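Local coordinates for nucleoporin nup120 (Schizosaccharomyces pombe, PDB 4GQ2), which serves as a structural component of the nuclear pore complex, whose nucleoporins can also dock transport factors, at residues N810-V813 with T814-V817. Sequence-based numbering, arbitrary orientation.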
loop_
_atom_site.group_PDB
_atom_site.type_symbol
_atom_site.label_atom_id
_atom_site.label_comp_id
_atom_site.label_asym_id
_atom_site.label_seq_id
_atom_site.Cartn_x
_atom_site.Cartn_y
_atom_site.Cartn_z
ATOM N N ASN A 810 16.402 -4.806 18.863
ATOM C CA ASN A 810 16.250 -3.550 18.159
ATOM C C ASN A 810 14.802 -3.363 17.723
ATOM O O ASN A 810 14.027 -4.321 17.674
ATOM C CB ASN A 810 17.192 -3.491 16.953
ATOM C CG ASN A 810 18.640 -3.256 17.350
ATOM O OD1 ASN A 810 18.937 -2.447 18.233
ATOM N ND2 ASN A 810 19.553 -3.956 16.687
ATOM N N ASP A 811 14.448 -2.124 17.416
ATOM C CA ASP A 811 13.101 -1.789 17.007
ATOM C C ASP A 811 12.804 -2.228 15.579
ATOM O O ASP A 811 13.603 -2.003 14.661
ATOM C CB ASP A 811 12.872 -0.290 17.135
ATOM C CG ASP A 811 11.416 0.059 17.140
ATOM O OD1 ASP A 811 10.721 -0.364 18.084
ATOM O OD2 ASP A 811 10.963 0.748 16.206
ATOM N N LEU A 812 11.638 -2.839 15.406
ATOM C CA LEU A 812 11.175 -3.318 14.101
ATOM C C LEU A 812 11.056 -2.208 13.047
ATOM O O LEU A 812 11.381 -2.422 11.873
ATOM C CB LEU A 812 9.839 -4.038 14.277
ATOM C CG LEU A 812 9.164 -4.880 13.184
ATOM C CD1 LEU A 812 8.494 -4.017 12.114
ATOM C CD2 LEU A 812 10.124 -5.898 12.589
ATOM N N VAL A 813 10.608 -1.025 13.461
ATOM C CA VAL A 813 10.496 0.106 12.533
ATOM C C VAL A 813 11.878 0.469 12.016
ATOM O O VAL A 813 12.079 0.606 10.814
ATOM C CB VAL A 813 9.830 1.335 13.178
ATOM C CG1 VAL A 813 9.876 2.523 12.238
ATOM C CG2 VAL A 813 8.385 1.026 13.547
ATOM N N THR A 814 12.835 0.592 12.930
ATOM C CA THR A 814 14.189 0.953 12.549
ATOM C C THR A 814 14.762 -0.070 11.575
ATOM O O THR A 814 15.314 0.302 10.538
ATOM C CB THR A 814 15.103 1.112 13.768
ATOM O OG1 THR A 814 14.522 2.055 14.680
ATOM C CG2 THR A 814 16.461 1.607 13.337
ATOM N N GLU A 815 14.595 -1.348 11.904
ATOM C CA GLU A 815 15.077 -2.445 11.070
ATOM C C GLU A 815 14.492 -2.392 9.662
ATOM O O GLU A 815 15.228 -2.435 8.681
ATOM C CB GLU A 815 14.753 -3.794 11.713
ATOM C CG GLU A 815 15.561 -4.107 12.970
ATOM C CD GLU A 815 15.237 -5.473 13.562
ATOM O OE1 GLU A 815 14.458 -6.238 12.948
ATOM O OE2 GLU A 815 15.767 -5.785 14.648
ATOM N N LEU A 816 13.168 -2.294 9.566
ATOM C CA LEU A 816 12.525 -2.306 8.261
ATOM C C LEU A 816 12.904 -1.072 7.445
ATOM O O LEU A 816 13.332 -1.204 6.291
ATOM C CB LEU A 816 10.999 -2.467 8.375
ATOM C CG LEU A 816 10.213 -2.362 7.063
ATOM C CD1 LEU A 816 10.725 -3.369 6.038
ATOM C CD2 LEU A 816 8.718 -2.544 7.307
ATOM N N VAL A 817 12.774 0.108 8.053
ATOM C CA VAL A 817 13.105 1.374 7.381
ATOM C C VAL A 817 14.577 1.432 6.958
ATOM O O VAL A 817 14.899 1.908 5.853
ATOM C CB VAL A 817 12.740 2.605 8.245
ATOM C CG1 VAL A 817 13.195 3.894 7.584
ATOM C CG2 VAL A 817 11.240 2.655 8.494
HETATM O O HOH W 1 12.396 3.185 15.485
#
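Asp811 and Thr814 meet at the N-capped start of helix 812-822, Asp811 being the N-cap; their side chains are set roughly perpendicular, with Asp811 CB 3.8 Å from Thr814 OG1. The Asp811 carboxylate leans forward over the start of the helix: CG stands anti to the backbone N (chi1 -162°), and OD2 of Asp811 accepts a weak, bent capping bond from Val813 N, 3.3 Å away. A water bridges the two side chains, donating to Asp811 OD2 at 2.9 Å and lying a doubtfully short 2.5 Å from Thr814 OG1. The other carboxylate oxygen, OD1, forms a salt bridge with Arg730 of helix 719-739 and so ties the cap to the neighbouring helix. On another side of the turn, Glu815 reaches back past the helix start with its chain extended beyond CG; Glu815 CG lies 3.3 Å from Asp811 O, and OE2 comes loosely to 3.6 Å from CB of the poorly ordered Asn810. An alanine in place of Glu815 would probably leave Asp811 O without the CG that packs on it and Asn810 CB without its carboxylate neighbour. Leu812 and Leu816 pack against Phe774 of helix 770-777, whereas Val817 turns to Leu845 and Ile849 of helix 840-852. One turn apart, Val813 and Val817 run alongside each other in the same direction, with Val813 CG1 4.0 Å from Val817 CG2.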